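Local coordinates for major Capsid Protein VP1 (PDB 6Y9I) that forms the pentameric building block of the polyomavirus capsid shell and probably engages glycan receptors on host cells, at residues A[89-94]-A[283-288]. Residues are numbered along the deposited sequence; the frame is centred on the assembly and turned at random.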
loop_
_atom_site.group_PDB
_atom_site.type_symbol
_atom_site.label_atom_id
_atom_site.label_comp_id
_atom_site.label_asym_id
_atom_site.label_seq_id
_atom_site.Cartn_x
_atom_site.Cartn_y
_atom_site.Cartn_z
ATOM N N TRP A 89 10.744 35.711 12.793
ATOM C CA TRP A 89 10.476 34.863 11.613
ATOM C C TRP A 89 9.627 33.671 12.036
ATOM O O TRP A 89 9.948 33.035 13.031
ATOM C CB TRP A 89 11.778 34.448 10.964
ATOM C CG TRP A 89 12.450 35.583 10.264
ATOM C CD1 TRP A 89 13.637 36.169 10.593
ATOM C CD2 TRP A 89 11.970 36.254 9.087
ATOM N NE1 TRP A 89 13.939 37.162 9.697
ATOM C CE2 TRP A 89 12.940 37.227 8.754
ATOM C CE3 TRP A 89 10.824 36.120 8.281
ATOM C CZ2 TRP A 89 12.785 38.074 7.661
ATOM C CZ3 TRP A 89 10.687 36.951 7.192
ATOM C CH2 TRP A 89 11.646 37.920 6.894
ATOM N N GLU A 90 8.561 33.408 11.274
ATOM C CA GLU A 90 7.655 32.256 11.466
ATOM C C GLU A 90 7.767 31.358 10.235
ATOM O O GLU A 90 7.422 31.826 9.145
ATOM C CB GLU A 90 6.231 32.761 11.670
ATOM C CG GLU A 90 5.211 31.689 11.910
ATOM C CD GLU A 90 3.785 32.200 11.806
ATOM O OE1 GLU A 90 3.600 33.414 11.559
ATOM O OE2 GLU A 90 2.845 31.378 11.970
ATOM N N ALA A 91 8.244 30.125 10.405
ATOM C CA ALA A 91 8.295 29.136 9.301
ATOM C C ALA A 91 6.866 28.660 8.974
ATOM O O ALA A 91 6.157 28.126 9.862
ATOM C CB ALA A 91 9.231 27.998 9.640
ATOM N N VAL A 92 6.435 28.850 7.726
ATOM C CA VAL A 92 5.021 28.603 7.322
ATOM C C VAL A 92 4.923 27.310 6.506
ATOM O O VAL A 92 3.942 26.555 6.676
ATOM C CB VAL A 92 4.404 29.818 6.596
ATOM C CG1 VAL A 92 4.340 31.033 7.513
ATOM C CG2 VAL A 92 5.117 30.174 5.310
ATOM N N SER A 93 5.898 27.039 5.652
ATOM C CA SER A 93 5.802 25.895 4.722
ATOM C C SER A 93 7.195 25.556 4.217
ATOM O O SER A 93 8.110 26.417 4.262
ATOM C CB SER A 93 4.837 26.196 3.579
ATOM O OG SER A 93 5.381 27.183 2.736
ATOM N N CYS A 94 7.362 24.340 3.741
ATOM C CA CYS A 94 8.652 23.981 3.122
ATOM C C CYS A 94 8.446 23.027 1.955
ATOM O O CYS A 94 7.469 22.272 1.958
ATOM C CB CYS A 94 9.587 23.406 4.170
ATOM S SG CYS A 94 9.027 21.832 4.838
ATOM N N VAL A 283 12.431 26.626 2.677
ATOM C CA VAL A 283 11.505 27.004 3.765
ATOM C C VAL A 283 11.059 28.437 3.494
ATOM O O VAL A 283 11.928 29.299 3.275
ATOM C CB VAL A 283 12.190 26.866 5.141
ATOM C CG1 VAL A 283 11.241 27.245 6.270
ATOM C CG2 VAL A 283 12.739 25.476 5.353
ATOM N N THR A 284 9.752 28.665 3.506
ATOM C CA THR A 284 9.131 30.002 3.364
ATOM C C THR A 284 8.810 30.531 4.764
ATOM O O THR A 284 8.182 29.800 5.570
ATOM C CB THR A 284 7.874 29.946 2.489
ATOM O OG1 THR A 284 8.251 29.440 1.211
ATOM C CG2 THR A 284 7.238 31.303 2.309
ATOM N N LEU A 285 9.245 31.752 5.059
ATOM C CA LEU A 285 9.036 32.382 6.382
ATOM C C LEU A 285 8.348 33.734 6.219
ATOM O O LEU A 285 8.557 34.409 5.191
ATOM C CB LEU A 285 10.388 32.531 7.076
ATOM C CG LEU A 285 11.154 31.219 7.277
ATOM C CD1 LEU A 285 12.297 31.113 6.282
ATOM C CD2 LEU A 285 11.678 31.118 8.700
ATOM N N ARG A 286 7.527 34.088 7.200
ATOM C CA ARG A 286 6.861 35.419 7.264
ATOM C C ARG A 286 7.137 36.053 8.632
ATOM O O ARG A 286 7.440 35.332 9.613
ATOM C CB ARG A 286 5.362 35.291 6.991
ATOM C CG ARG A 286 4.604 34.580 8.095
ATOM C CD ARG A 286 3.143 34.354 7.786
ATOM N NE ARG A 286 2.560 33.532 8.838
ATOM C CZ ARG A 286 1.457 32.818 8.705
ATOM N NH1 ARG A 286 0.758 32.880 7.580
ATOM N NH2 ARG A 286 1.031 32.066 9.704
ATOM N N LYS A 287 7.053 37.372 8.683
ATOM C CA LYS A 287 7.268 38.145 9.922
ATOM C C LYS A 287 6.018 37.968 10.782
ATOM O O LYS A 287 4.914 38.104 10.238
ATOM C CB LYS A 287 7.554 39.606 9.586
ATOM C CG LYS A 287 8.871 39.848 8.882
ATOM C CD LYS A 287 9.030 41.289 8.520
ATOM C CE LYS A 287 10.351 41.598 7.852
ATOM N NZ LYS A 287 10.283 42.948 7.247
ATOM N N ARG A 288 6.209 37.617 12.047
ATOM C CA ARG A 288 5.136 37.496 13.069
ATOM C C ARG A 288 5.437 38.466 14.218
ATOM O O ARG A 288 6.591 38.475 14.737
ATOM C CB ARG A 288 5.040 36.048 13.559
ATOM C CG ARG A 288 4.102 35.830 14.735
ATOM C CD ARG A 288 2.625 35.878 14.408
ATOM N NE ARG A 288 2.219 34.705 13.657
ATOM C CZ ARG A 288 0.996 34.194 13.660
ATOM N NH1 ARG A 288 0.038 34.782 14.364
ATOM N NH2 ARG A 288 0.741 33.092 12.974
HETATM O O HOH W 1 7.523 26.554 1.196
#
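Glu90 lies between the guanidinium groups of Arg286 and Arg288, each of which grips its carboxylate side-on through NE and NH2. The two NE atoms reach Glu90 OE1 from opposite faces of the carboxylate, Arg288 NE at 2.8 Å and Arg286 NE at 2.9 Å from OE1, and the two NH2 atoms divide in the same way over OE2. Both guanidinium planes are turned well away from that of the carboxylate, by 60° for Arg286 and 48° for Arg288. Arg286 runs out extended beside Glu90, whereas Arg288 folds at chi2 (74°) and chi3, turning NE and NH2 back onto the carboxylate. Val92 CG1 lies over one face of the Arg286 guanidinium, toward its rim, 3.3 Å from Arg286 NE. On the other side of the sheet, Lys287 CG sits over the six-membered ring of Trp89 in a CH-pi contact, and Leu285 CD2 packs against Ala91 CB.

These side chains are set by antiparallel pairing of strands 87-98 and 272-291 in the VP1 jelly roll, interrupted by a classic beta bulge in which Val92 and Ser93 both face Thr284: Val92 N donates to Thr284 O (2.9 Å) and Thr284 N to Ser93 O. One water joins Ser93 OG, at 2.7 Å, to Thr284 OG1. Farther out, Gly245 N also donates to Glu90 OE2, and Arg288 NH1 bonds Leu10 O on strand 8-26, which also pairs with 272-291. With two cationic partners and a backbone donor, the buried Glu90 carboxylate is probably kept ionised, and donors on both faces should restrict its rotation.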